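Local coordinates for protein prolyl oligopeptidase (Novosphingobium capsulatum, PDB 1YR2) that probably hydrolyses oligopeptides on the carboxyl side of proline, as a serine endopeptidase of the prolyl oligopeptidase family, at residues 189-194 with 207-212; 606-611 with 621-626; 341-346 with 356-361; 651-656 with 707-712. All coordinates share one frame; numbering follows the deposited sequence.

Contact 1 of 4, residues 189-194 with 207-212; sequences RTVKFV and KWVKFS
This is an antiparallel strand pairing at the edge of a four-stranded sheet, where strand 188-195 meets 204-210, one of the sheet's two outer strands, and R189 pairs with V209. R189 N donates to V209 O at 2.8 Å with an N-H...O angle of 146°, the donor tilted from the carbonyl plane. At the same pair the CB of R189 touches V209 CG1 (4.1 Å), while the guanidinium leads off the contact to a salt bridge with D166. A water takes over where the chain turns its corner at W208: it donates to R189 O and accepts from W208 N. The sheet is one blade of the beta-propeller domain, and W208 leaves it to meet W188 edge-to-face. V209 CG2 packs on V191 CG2 at 3.9 Å, the two valines crossing at about a right angle. On the K207 side, the lysine starts away from strand 188-195, bends at chi2 (-60°) and brings its end back, so that K207 NZ donates to T190 OG1 at 2.8 Å. T190 chi1 of -61° puts OG1 beside its own backbone N, where K207 NZ reaches it, and T190 CG2 lies 3.8 Å from K207 CE. A valine in place of T190 lacks the hydroxyl, and K207 NZ would probably lose this acceptor and its arm be set free to swing.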
loop_
_atom_site.group_PDB
_atom_site.type_symbol
_atom_site.label_atom_id
_atom_site.label_comp_id
_atom_site.label_asym_id
_atom_site.label_seq_id
_atom_site.Cartn_x
_atom_site.Cartn_y
_atom_site.Cartn_z
ATOM N N ARG A 189 5.219 17.152 19.776
ATOM C CA ARG A 189 4.270 16.322 20.473
ATOM C C ARG A 189 4.289 16.667 21.940
ATOM O O ARG A 189 5.287 17.206 22.480
ATOM C CB ARG A 189 4.637 14.870 20.306
ATOM C CG ARG A 189 4.514 14.353 18.907
ATOM C CD ARG A 189 3.089 14.277 18.358
ATOM N NE ARG A 189 3.088 13.720 17.016
ATOM C CZ ARG A 189 3.199 14.437 15.907
ATOM N NH1 ARG A 189 3.352 15.741 15.950
ATOM N NH2 ARG A 189 3.198 13.838 14.743
ATOM N N THR A 190 3.184 16.390 22.607
ATOM C CA THR A 190 3.130 16.453 24.056
ATOM C C THR A 190 2.883 15.025 24.478
ATOM O O THR A 190 1.957 14.402 23.954
ATOM C CB THR A 190 1.981 17.289 24.550
ATOM O OG1 THR A 190 2.122 18.649 24.083
ATOM C CG2 THR A 190 1.959 17.326 26.149
ATOM N N VAL A 191 3.694 14.481 25.389
ATOM C CA VAL A 191 3.430 13.142 25.902
ATOM C C VAL A 191 2.677 13.234 27.207
ATOM O O VAL A 191 3.055 13.967 28.064
ATOM C CB VAL A 191 4.702 12.354 26.087
ATOM C CG1 VAL A 191 4.410 10.998 26.688
ATOM C CG2 VAL A 191 5.419 12.187 24.710
ATOM N N LYS A 192 1.575 12.513 27.323
ATOM C CA LYS A 192 0.685 12.556 28.494
ATOM C C LYS A 192 0.535 11.103 28.972
ATOM O O LYS A 192 0.941 10.153 28.300
ATOM C CB LYS A 192 -0.679 13.089 28.087
ATOM C CG LYS A 192 -0.669 14.542 27.703
ATOM C CD LYS A 192 -2.039 15.068 27.376
ATOM C CE LYS A 192 -1.904 16.415 26.700
ATOM N NZ LYS A 192 -3.198 17.117 26.558
ATOM N N PHE A 193 -0.083 10.937 30.118
ATOM C CA PHE A 193 -0.214 9.628 30.728
ATOM C C PHE A 193 -1.638 9.498 31.309
ATOM O O PHE A 193 -2.221 10.450 31.837
ATOM C CB PHE A 193 0.835 9.459 31.846
ATOM C CG PHE A 193 2.279 9.598 31.403
ATOM C CD1 PHE A 193 2.882 10.846 31.279
ATOM C CD2 PHE A 193 3.053 8.454 31.127
ATOM C CE1 PHE A 193 4.185 10.962 30.856
ATOM C CE2 PHE A 193 4.362 8.551 30.757
ATOM C CZ PHE A 193 4.953 9.782 30.608
ATOM N N VAL A 194 -2.155 8.275 31.273
ATOM C CA VAL A 194 -3.412 7.942 31.920
ATOM C C VAL A 194 -3.201 6.675 32.779
ATOM O O VAL A 194 -2.363 5.813 32.470
ATOM C CB VAL A 194 -4.502 7.765 30.842
ATOM C CG1 VAL A 194 -4.211 6.605 29.924
ATOM C CG2 VAL A 194 -5.841 7.602 31.418
ATOM N N LYS A 207 6.985 18.032 27.223
ATOM C CA LYS A 207 6.974 18.979 26.117
ATOM C C LYS A 207 8.274 18.857 25.317
ATOM O O LYS A 207 9.260 18.263 25.763
ATOM C CB LYS A 207 6.765 20.436 26.633
ATOM C CG LYS A 207 5.414 20.696 27.307
ATOM C CD LYS A 207 4.277 20.425 26.345
ATOM C CE LYS A 207 2.913 20.971 26.809
ATOM N NZ LYS A 207 1.964 20.917 25.644
ATOM N N TRP A 208 8.203 19.368 24.090
ATOM C CA TRP A 208 9.304 19.435 23.113
ATOM C C TRP A 208 9.738 18.090 22.604
ATOM O O TRP A 208 10.875 17.887 22.180
ATOM C CB TRP A 208 10.481 20.250 23.638
ATOM C CG TRP A 208 10.007 21.504 24.248
ATOM C CD1 TRP A 208 10.024 21.823 25.580
ATOM C CD2 TRP A 208 9.352 22.581 23.579
ATOM N NE1 TRP A 208 9.457 23.059 25.771
ATOM C CE2 TRP A 208 9.036 23.553 24.562
ATOM C CE3 TRP A 208 9.026 22.846 22.236
ATOM C CZ2 TRP A 208 8.385 24.756 24.252
ATOM C CZ3 TRP A 208 8.380 24.049 21.918
ATOM C CH2 TRP A 208 8.070 24.991 22.927
ATOM N N VAL A 209 8.795 17.160 22.618
ATOM C CA VAL A 209 9.038 15.821 22.110
ATOM C C VAL A 209 8.814 15.940 20.609
ATOM O O VAL A 209 7.895 16.636 20.161
ATOM C CB VAL A 209 8.030 14.880 22.723
ATOM C CG1 VAL A 209 8.100 13.520 22.096
ATOM C CG2 VAL A 209 8.219 14.809 24.240
ATOM N N LYS A 210 9.662 15.306 19.837
ATOM C CA LYS A 210 9.509 15.351 18.403
ATOM C C LYS A 210 10.245 14.226 17.762
ATOM O O LYS A 210 11.372 13.905 18.165
ATOM C CB LYS A 210 9.975 16.704 17.837
ATOM C CG LYS A 210 9.947 16.767 16.292
ATOM C CD LYS A 210 10.173 18.157 15.686
ATOM C CE LYS A 210 11.364 18.890 16.166
ATOM N NZ LYS A 210 11.441 20.242 15.476
ATOM N N PHE A 211 9.625 13.605 16.759
ATOM C CA PHE A 211 10.267 12.464 16.082
ATOM C C PHE A 211 10.793 11.416 17.065
ATOM O O PHE A 211 11.944 10.974 16.962
ATOM C CB PHE A 211 11.413 12.935 15.146
ATOM C CG PHE A 211 10.973 13.922 14.104
ATOM C CD1 PHE A 211 9.759 13.766 13.463
ATOM C CD2 PHE A 211 11.813 14.979 13.741
ATOM C CE1 PHE A 211 9.340 14.725 12.520
ATOM C CE2 PHE A 211 11.427 15.907 12.807
ATOM C CZ PHE A 211 10.162 15.780 12.201
ATOM N N SER A 212 9.915 10.991 17.973
ATOM C CA SER A 212 10.256 10.133 19.105
ATOM C C SER A 212 9.495 8.817 19.136
ATOM O O SER A 212 8.368 8.740 18.650
ATOM C CB SER A 212 9.856 10.912 20.333
ATOM O OG SER A 212 10.252 10.289 21.534
HETATM O O HOH W 1 5.482 20.142 22.823
#

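Contact 2 of 4, residues 606-611 with 621-626; sequences RFDQFT and GYPEKE
D608 reaches from the short 3-10 segment 607-609 straight at P623. Its CB points toward 621-626, and CG takes the crowded position between the backbone N and the carbonyl carbon (chi1 72°), which brings the carboxylate onto the proline ring. D608 CG and D608 OD1 lie 4.0 and 3.7 Å from P623 CG, and D608 OD2 touches P623 CD at 3.7 Å. Beyond the ring, D608 OD2 comes within 3.8 Å of E624 OE1, the two carboxylate planes only 9° apart. F607 crosses P623 at about a right angle, F607 CE2 to P623 CG 3.9 Å, and turns its ring edge to G621 O, which lies in the ring plane 3.5 Å from F607 CZ. Both segments flank helix 617-620 in the hydrolase domain, and P623 sits in the type I turn Y622-K625 that leads into helix 626-633. With an alanine in place of D608, R614 NH1 would probably lose this partner and P623 the carboxylate against its CG and CD, leaving F607 against the ring. R614, in salt bridges to D608 OD2 and E624 OE2, and a water donating to D608 OD2 and E624 OE1 probably offset part of the repulsion between two carboxylates this close.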
loop_
_atom_site.group_PDB
_atom_site.type_symbol
_atom_site.label_atom_id
_atom_site.label_comp_id
_atom_site.label_asym_id
_atom_site.label_seq_id
_atom_site.Cartn_x
_atom_site.Cartn_y
_atom_site.Cartn_z
ATOM N N ARG A 606 6.509 14.423 -24.984
ATOM C CA ARG A 606 6.476 15.713 -24.316
ATOM C C ARG A 606 6.262 15.631 -22.790
ATOM O O ARG A 606 6.023 16.652 -22.142
ATOM C CB ARG A 606 5.382 16.579 -24.958
ATOM C CG ARG A 606 5.717 17.033 -26.361
ATOM C CD ARG A 606 4.603 17.810 -27.028
ATOM N NE ARG A 606 4.286 19.054 -26.316
ATOM C CZ ARG A 606 5.041 20.137 -26.323
ATOM N NH1 ARG A 606 6.186 20.186 -26.977
ATOM N NH2 ARG A 606 4.652 21.201 -25.666
ATOM N N PHE A 607 6.360 14.450 -22.208
ATOM C CA PHE A 607 6.019 14.257 -20.778
ATOM C C PHE A 607 6.920 15.077 -19.852
ATOM O O PHE A 607 6.473 15.592 -18.817
ATOM C CB PHE A 607 6.093 12.781 -20.381
ATOM C CG PHE A 607 7.486 12.249 -20.323
ATOM C CD1 PHE A 607 8.234 12.404 -19.180
ATOM C CD2 PHE A 607 8.052 11.584 -21.393
ATOM C CE1 PHE A 607 9.513 11.940 -19.106
ATOM C CE2 PHE A 607 9.326 11.130 -21.318
ATOM C CZ PHE A 607 10.073 11.342 -20.170
ATOM N N ASP A 608 8.149 15.273 -20.277
ATOM C CA ASP A 608 9.109 16.033 -19.490
ATOM C C ASP A 608 9.018 17.563 -19.623
ATOM O O ASP A 608 9.816 18.272 -19.014
ATOM C CB ASP A 608 10.512 15.544 -19.771
ATOM C CG ASP A 608 11.020 15.947 -21.139
ATOM O OD1 ASP A 608 10.222 16.108 -22.108
ATOM O OD2 ASP A 608 12.238 16.055 -21.330
ATOM N N GLN A 609 8.048 18.057 -20.391
ATOM C CA GLN A 609 7.814 19.488 -20.556
ATOM C C GLN A 609 6.895 20.028 -19.486
ATOM O O GLN A 609 6.634 21.216 -19.460
ATOM C CB GLN A 609 7.137 19.798 -21.899
ATOM C CG GLN A 609 7.766 19.119 -23.124
ATOM C CD GLN A 609 8.818 19.944 -23.815
ATOM O OE1 GLN A 609 9.147 21.030 -23.374
ATOM N NE2 GLN A 609 9.338 19.428 -24.921
ATOM N N PHE A 610 6.339 19.162 -18.644
ATOM C CA PHE A 610 5.326 19.619 -17.696
ATOM C C PHE A 610 5.716 19.406 -16.257
ATOM O O PHE A 610 6.628 18.607 -15.937
ATOM C CB PHE A 610 3.964 18.985 -18.001
ATOM C CG PHE A 610 3.558 19.114 -19.429
ATOM C CD1 PHE A 610 3.014 20.304 -19.908
ATOM C CD2 PHE A 610 3.739 18.056 -20.305
ATOM C CE1 PHE A 610 2.661 20.419 -21.227
ATOM C CE2 PHE A 610 3.361 18.174 -21.629
ATOM C CZ PHE A 610 2.827 19.349 -22.084
ATOM N N THR A 611 5.063 20.200 -15.393
ATOM C CA THR A 611 5.255 20.150 -13.951
ATOM C C THR A 611 6.503 19.319 -13.589
ATOM O O THR A 611 7.624 19.722 -13.851
ATOM C CB THR A 611 3.957 19.568 -13.281
ATOM O OG1 THR A 611 3.652 18.232 -13.775
ATOM C CG2 THR A 611 2.718 20.442 -13.637
ATOM N N GLY A 621 13.336 7.463 -20.165
ATOM C CA GLY A 621 14.411 7.966 -20.997
ATOM C C GLY A 621 14.232 9.429 -21.304
ATOM O O GLY A 621 13.310 10.086 -20.766
ATOM N N TYR A 622 15.084 9.932 -22.225
ATOM C CA TYR A 622 15.205 11.366 -22.489
ATOM C C TYR A 622 14.781 11.711 -23.907
ATOM O O TYR A 622 15.446 11.271 -24.858
ATOM C CB TYR A 622 16.656 11.790 -22.310
ATOM C CG TYR A 622 17.157 11.623 -20.911
ATOM C CD1 TYR A 622 17.615 10.402 -20.472
ATOM C CD2 TYR A 622 17.104 12.664 -20.005
ATOM C CE1 TYR A 622 18.050 10.225 -19.165
ATOM C CE2 TYR A 622 17.533 12.505 -18.718
ATOM C CZ TYR A 622 18.025 11.288 -18.293
ATOM O OH TYR A 622 18.418 11.085 -16.969
ATOM N N PRO A 623 13.667 12.417 -24.089
ATOM C CA PRO A 623 13.208 12.775 -25.442
ATOM C C PRO A 623 14.168 13.574 -26.314
ATOM O O PRO A 623 14.021 13.527 -27.557
ATOM C CB PRO A 623 11.962 13.586 -25.194
ATOM C CG PRO A 623 11.462 13.111 -23.891
ATOM C CD PRO A 623 12.666 12.789 -23.070
ATOM N N GLU A 624 15.062 14.332 -25.685
ATOM C CA GLU A 624 16.093 15.110 -26.381
ATOM C C GLU A 624 17.228 14.243 -26.927
ATOM O O GLU A 624 18.045 14.707 -27.734
ATOM C CB GLU A 624 16.663 16.210 -25.465
ATOM C CG GLU A 624 17.599 15.756 -24.322
ATOM C CD GLU A 624 16.871 15.539 -22.982
ATOM O OE1 GLU A 624 15.606 15.368 -22.939
ATOM O OE2 GLU A 624 17.586 15.513 -21.954
ATOM N N LYS A 625 17.281 12.994 -26.491
ATOM C CA LYS A 625 18.269 12.028 -26.960
ATOM C C LYS A 625 17.702 11.136 -28.089
ATOM O O LYS A 625 16.665 10.493 -27.918
ATOM C CB LYS A 625 18.793 11.236 -25.762
ATOM C CG LYS A 625 19.616 10.069 -26.158
ATOM C CD LYS A 625 20.473 9.510 -25.029
ATOM C CE LYS A 625 21.510 8.530 -25.657
ATOM N NZ LYS A 625 22.102 7.659 -24.632
ATOM N N GLU A 626 18.378 11.098 -29.248
ATOM C CA GLU A 626 17.801 10.442 -30.420
ATOM C C GLU A 626 17.314 9.041 -30.168
ATOM O O GLU A 626 16.162 8.728 -30.444
ATOM C CB GLU A 626 18.775 10.409 -31.610
ATOM C CG GLU A 626 18.182 9.727 -32.846
ATOM C CD GLU A 626 19.019 9.966 -34.111
ATOM O OE1 GLU A 626 20.212 9.707 -34.092
ATOM O OE2 GLU A 626 18.471 10.410 -35.116
HETATM O O HOH W 2 13.515 16.864 -23.291
#

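Contact 3 of 4, residues 341-346 with 356-361; sequences KKIVRV and DTVVPE
R345 and D356 lie side by side on one face of the hairpin formed by strands 342-347 and 354-357, and their backbones are joined in both directions, R345 N to D356 O at 2.8 Å and D356 N to R345 O at 2.9 Å. Their side chains add a salt bridge with a weak bond, R345 NH2 to D356 OD2 at 3.3 Å. The aspartate oxygen comes in at the guanidinium edge, yet the two flat groups stand nearly perpendicular, 89° apart. A bend at chi3 (66°) folds the arginine so that V358 CG1 covers one face of its guanidinium over the centre, and that methyl also touches R345 CB at 3.9 Å. A water in the guanidinium plane accepts from NE. V358 owes its place here to a classic beta bulge in this outer hairpin of a propeller blade: V358 and V359 both face I343, whose O takes V358 N at 2.9 Å and, more weakly, V359 N, while I343 N bonds V359 O. I343, on the same face as R345, is buried. It runs alongside V359, I343 CD1 to V359 CG2 3.8 Å, and meets V358 at about a right angle, I343 CG2 to V358 CG2 3.8 Å. Past the bulge, on the face with V344, T357 OG1 lies 3.9 Å from V344 CG2, and a water links the hydroxyl to K342 NZ, which also donates to the backbone O of D336.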
loop_
_atom_site.group_PDB
_atom_site.type_symbol
_atom_site.label_atom_id
_atom_site.label_comp_id
_atom_site.label_asym_id
_atom_site.label_seq_id
_atom_site.Cartn_x
_atom_site.Cartn_y
_atom_site.Cartn_z
ATOM N N LYS A 341 18.039 -8.506 2.952
ATOM C CA LYS A 341 18.075 -8.502 4.429
ATOM C C LYS A 341 18.228 -9.906 5.009
ATOM O O LYS A 341 18.004 -10.885 4.318
ATOM C CB LYS A 341 16.902 -7.777 5.105
ATOM C CG LYS A 341 16.412 -6.416 4.538
ATOM C CD LYS A 341 17.426 -5.304 4.429
ATOM C CE LYS A 341 16.956 -4.242 3.368
ATOM N NZ LYS A 341 15.598 -3.640 3.620
ATOM N N LYS A 342 18.662 -9.944 6.261
ATOM C CA LYS A 342 18.944 -11.150 7.019
ATOM C C LYS A 342 18.662 -10.884 8.506
ATOM O O LYS A 342 18.448 -9.764 8.930
ATOM C CB LYS A 342 20.410 -11.576 6.782
ATOM C CG LYS A 342 21.425 -10.632 7.317
ATOM C CD LYS A 342 22.851 -10.944 6.843
ATOM C CE LYS A 342 23.865 -10.015 7.508
ATOM N NZ LYS A 342 25.220 -10.193 6.980
ATOM N N ILE A 343 18.596 -11.925 9.296
ATOM C CA ILE A 343 18.401 -11.801 10.731
ATOM C C ILE A 343 19.689 -12.120 11.479
ATOM O O ILE A 343 20.226 -13.214 11.351
ATOM C CB ILE A 343 17.286 -12.745 11.174
ATOM C CG1 ILE A 343 15.993 -12.383 10.404
ATOM C CG2 ILE A 343 17.022 -12.548 12.680
ATOM C CD1 ILE A 343 14.869 -13.295 10.680
ATOM N N VAL A 344 20.127 -11.160 12.267
ATOM C CA VAL A 344 21.342 -11.250 13.065
ATOM C C VAL A 344 21.009 -11.232 14.565
ATOM O O VAL A 344 20.270 -10.369 15.063
ATOM C CB VAL A 344 22.325 -10.115 12.729
ATOM C CG1 VAL A 344 23.567 -10.193 13.588
ATOM C CG2 VAL A 344 22.750 -10.189 11.285
ATOM N N ARG A 345 21.597 -12.187 15.258
ATOM C CA ARG A 345 21.533 -12.262 16.727
ATOM C C ARG A 345 22.798 -11.718 17.316
ATOM O O ARG A 345 23.882 -12.147 16.955
ATOM C CB ARG A 345 21.341 -13.672 17.167
ATOM C CG ARG A 345 21.136 -13.836 18.674
ATOM C CD ARG A 345 20.991 -15.266 19.135
ATOM N NE ARG A 345 22.259 -15.961 18.905
ATOM C CZ ARG A 345 22.441 -17.255 18.823
ATOM N NH1 ARG A 345 21.472 -18.134 19.022
ATOM N NH2 ARG A 345 23.660 -17.673 18.567
ATOM N N VAL A 346 22.689 -10.729 18.177
ATOM C CA VAL A 346 23.874 -10.215 18.871
ATOM C C VAL A 346 23.831 -10.661 20.330
ATOM O O VAL A 346 22.861 -10.402 21.036
ATOM C CB VAL A 346 23.863 -8.720 18.808
ATOM C CG1 VAL A 346 25.084 -8.130 19.489
ATOM C CG2 VAL A 346 23.815 -8.321 17.386
ATOM N N ASP A 356 25.893 -13.262 15.164
ATOM C CA ASP A 356 25.620 -14.538 14.488
ATOM C C ASP A 356 24.445 -14.308 13.526
ATOM O O ASP A 356 23.406 -13.856 13.949
ATOM C CB ASP A 356 25.260 -15.662 15.481
ATOM C CG ASP A 356 26.427 -16.090 16.364
ATOM O OD1 ASP A 356 27.461 -16.540 15.829
ATOM O OD2 ASP A 356 26.391 -16.039 17.620
ATOM N N THR A 357 24.614 -14.619 12.245
ATOM C CA THR A 357 23.508 -14.537 11.309
ATOM C C THR A 357 22.685 -15.787 11.499
ATOM O O THR A 357 23.143 -16.827 11.211
ATOM C CB THR A 357 24.048 -14.454 9.897
ATOM O OG1 THR A 357 24.734 -13.202 9.771
ATOM C CG2 THR A 357 22.921 -14.444 8.863
ATOM N N VAL A 358 21.501 -15.689 12.093
ATOM C CA VAL A 358 20.738 -16.896 12.402
ATOM C C VAL A 358 19.787 -17.280 11.276
ATOM O O VAL A 358 19.402 -18.451 11.128
ATOM C CB VAL A 358 19.996 -16.780 13.752
ATOM C CG1 VAL A 358 20.990 -16.853 14.934
ATOM C CG2 VAL A 358 19.150 -15.487 13.835
ATOM N N VAL A 359 19.416 -16.299 10.467
ATOM C CA VAL A 359 18.644 -16.554 9.241
ATOM C C VAL A 359 19.331 -15.760 8.151
ATOM O O VAL A 359 19.267 -14.515 8.166
ATOM C CB VAL A 359 17.165 -16.103 9.339
ATOM C CG1 VAL A 359 16.396 -16.491 8.065
ATOM C CG2 VAL A 359 16.481 -16.740 10.531
ATOM N N PRO A 360 19.971 -16.452 7.212
ATOM C CA PRO A 360 20.736 -15.771 6.187
ATOM C C PRO A 360 19.813 -15.165 5.155
ATOM O O PRO A 360 18.623 -15.500 5.121
ATOM C CB PRO A 360 21.588 -16.881 5.588
ATOM C CG PRO A 360 20.777 -18.142 5.799
ATOM C CD PRO A 360 19.987 -17.920 7.029
ATOM N N GLU A 361 20.376 -14.251 4.377
ATOM C CA GLU A 361 19.681 -13.656 3.265
ATOM C C GLU A 361 19.089 -14.744 2.403
ATOM O O GLU A 361 19.747 -15.730 2.083
ATOM C CB GLU A 361 20.633 -12.745 2.453
ATOM C CG GLU A 361 19.938 -11.869 1.445
ATOM C CD GLU A 361 20.927 -11.113 0.570
ATOM O OE1 GLU A 361 22.120 -11.493 0.516
ATOM O OE2 GLU A 361 20.497 -10.138 -0.056
HETATM O O HOH W 3 16.332 -13.756 5.374
HETATM O O HOH W 4 26.025 -12.627 7.611
HETATM O O HOH W 5 24.697 -14.192 18.752
#

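Contact 4 of 4, residues 651-656 with 707-712; sequences LVTTAD and ADVQAF
L651 lays its CB over one face of the F712 ring, 3.9 Å from the ring centroid and 15° off the normal, a CH-pi contact displaced toward the CD1-CE1 side. The backbone takes part as well, since L651 N lies 3.7 Å from F712 CE1. From CB the leucine runs on with CG opposite the backbone N (chi1 -178°), and L651 CD2 drops onto the helix itself, 3.8 Å from V709 CA and 3.9 Å from F712 CB. The F712 side chain also starts opposite its own backbone N, which stands the ring up beside L651. One strand repeat further on, T653 turns its methyl to the helix: T653 CG2 meets V709 CG2 at 3.8 Å, the two side chains crossing at about a right angle. Strand 651-654 and helix 707-712 run almost antiparallel, 169° between their directions, with axes 10.0 Å apart. This is helix 699-717 packing on the central mixed sheet of the alpha/beta-hydrolase fold. L651 and T653 face it, while V652 between them looks to the other side of the sheet, where helix 664-675 lies. Helix 72-89 also packs here, T85 touching L651, and Y88 and L89 touching F712. The interface is apolar and buried; the nearby carboxylate of D708 is paired with both R95 and R686, so its charge is probably well compensated. L651 CD2 meets V709 CG2 as well, at 4.0 Å, so that this one valine methyl touches both strand side chains.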
loop_
_atom_site.group_PDB
_atom_site.type_symbol
_atom_site.label_atom_id
_atom_site.label_comp_id
_atom_site.label_asym_id
_atom_site.label_seq_id
_atom_site.Cartn_x
_atom_site.Cartn_y
_atom_site.Cartn_z
ATOM N N LEU A 651 -12.932 4.774 -21.906
ATOM C CA LEU A 651 -13.353 5.869 -21.035
ATOM C C LEU A 651 -12.086 6.354 -20.357
ATOM O O LEU A 651 -11.584 5.746 -19.379
ATOM C CB LEU A 651 -14.390 5.395 -20.013
ATOM C CG LEU A 651 -14.989 6.416 -19.048
ATOM C CD1 LEU A 651 -15.676 7.500 -19.832
ATOM C CD2 LEU A 651 -15.918 5.709 -18.072
ATOM N N VAL A 652 -11.565 7.442 -20.898
ATOM C CA VAL A 652 -10.447 8.163 -20.323
ATOM C C VAL A 652 -10.926 8.953 -19.083
ATOM O O VAL A 652 -11.992 9.581 -19.106
ATOM C CB VAL A 652 -9.855 9.107 -21.364
ATOM C CG1 VAL A 652 -8.654 9.863 -20.815
ATOM C CG2 VAL A 652 -9.594 8.345 -22.692
ATOM N N THR A 653 -10.196 8.911 -17.982
ATOM C CA THR A 653 -10.616 9.712 -16.798
ATOM C C THR A 653 -9.504 10.577 -16.294
ATOM O O THR A 653 -8.325 10.165 -16.275
ATOM C CB THR A 653 -11.113 8.826 -15.633
ATOM O OG1 THR A 653 -10.035 7.989 -15.222
ATOM C CG2 THR A 653 -12.221 7.865 -16.052
ATOM N N THR A 654 -9.857 11.791 -15.889
ATOM C CA THR A 654 -8.888 12.714 -15.279
ATOM C C THR A 654 -9.681 13.865 -14.680
ATOM O O THR A 654 -10.825 14.059 -15.060
ATOM C CB THR A 654 -7.868 13.276 -16.328
ATOM O OG1 THR A 654 -7.049 14.295 -15.750
ATOM C CG2 THR A 654 -8.587 14.028 -17.470
ATOM N N ALA A 655 -9.090 14.596 -13.736
ATOM C CA ALA A 655 -9.645 15.887 -13.325
ATOM C C ALA A 655 -9.164 16.923 -14.327
ATOM O O ALA A 655 -8.286 16.624 -15.156
ATOM C CB ALA A 655 -9.198 16.264 -11.918
ATOM N N ASP A 656 -9.756 18.107 -14.288
ATOM C CA ASP A 656 -9.472 19.139 -15.280
ATOM C C ASP A 656 -8.178 19.890 -14.977
ATOM O O ASP A 656 -7.604 20.515 -15.874
ATOM C CB ASP A 656 -10.655 20.106 -15.449
ATOM C CG ASP A 656 -10.949 20.913 -14.213
ATOM O OD1 ASP A 656 -10.668 20.463 -13.076
ATOM O OD2 ASP A 656 -11.502 22.021 -14.286
ATOM N N ALA A 707 -18.256 3.897 -10.033
ATOM C CA ALA A 707 -19.521 3.395 -10.545
ATOM C C ALA A 707 -19.654 3.647 -12.067
ATOM O O ALA A 707 -20.104 2.789 -12.777
ATOM C CB ALA A 707 -20.687 4.045 -9.823
ATOM N N ASP A 708 -19.294 4.841 -12.514
ATOM C CA ASP A 708 -19.301 5.219 -13.940
ATOM C C ASP A 708 -18.370 4.313 -14.753
ATOM O O ASP A 708 -18.740 3.742 -15.770
ATOM C CB ASP A 708 -18.791 6.647 -14.102
ATOM C CG ASP A 708 -19.864 7.714 -13.842
ATOM O OD1 ASP A 708 -21.083 7.382 -13.678
ATOM O OD2 ASP A 708 -19.574 8.942 -13.788
ATOM N N VAL A 709 -17.142 4.218 -14.297
ATOM C CA VAL A 709 -16.150 3.421 -15.014
ATOM C C VAL A 709 -16.610 1.985 -15.045
ATOM O O VAL A 709 -16.591 1.354 -16.083
ATOM C CB VAL A 709 -14.761 3.571 -14.351
ATOM C CG1 VAL A 709 -13.735 2.573 -14.884
ATOM C CG2 VAL A 709 -14.231 4.983 -14.521
ATOM N N GLN A 710 -16.972 1.420 -13.905
ATOM C CA GLN A 710 -17.345 0.026 -13.916
ATOM C C GLN A 710 -18.633 -0.260 -14.696
ATOM O O GLN A 710 -18.781 -1.313 -15.296
ATOM C CB GLN A 710 -17.361 -0.548 -12.509
ATOM C CG GLN A 710 -15.956 -0.718 -11.955
ATOM C CD GLN A 710 -15.904 -1.446 -10.622
ATOM O OE1 GLN A 710 -16.932 -2.009 -10.159
ATOM N NE2 GLN A 710 -14.720 -1.492 -10.022
ATOM N N ALA A 711 -19.585 0.644 -14.665
ATOM C CA ALA A 711 -20.789 0.484 -15.489
ATOM C C ALA A 711 -20.407 0.453 -16.976
ATOM O O ALA A 711 -20.947 -0.359 -17.737
ATOM C CB ALA A 711 -21.742 1.636 -15.231
ATOM N N PHE A 712 -19.505 1.345 -17.385
ATOM C CA PHE A 712 -19.006 1.386 -18.783
ATOM C C PHE A 712 -18.318 0.064 -19.122
ATOM O O PHE A 712 -18.649 -0.615 -20.097
ATOM C CB PHE A 712 -18.073 2.578 -18.935
ATOM C CG PHE A 712 -17.584 2.832 -20.327
ATOM C CD1 PHE A 712 -16.389 2.289 -20.756
ATOM C CD2 PHE A 712 -18.243 3.707 -21.146
ATOM C CE1 PHE A 712 -15.924 2.594 -22.038
ATOM C CE2 PHE A 712 -17.777 4.027 -22.433
ATOM C CZ PHE A 712 -16.639 3.474 -22.869
#

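Along the chain the order is contact 1, contact 3, contact 2, contact 4, each closing before the next opens. The first two lie in the beta-propeller domain, their centres 34 Å apart, and each joins the last two strands of a different four-stranded blade. Contacts 2 and 4 belong to the hydrolase domain, with centres 28 Å apart and nearest atoms about 11 Å: contact 2 sits in loops that follow strand 594-598, and contact 4 packs helix 699-717 on strand 649-654, which neighbours 594-598 in the central sheet. Between domains the centres are 44 to 49 Å apart. Two contacts lie in each domain of a protein whose interdomain dynamics bear on catalysis and specificity.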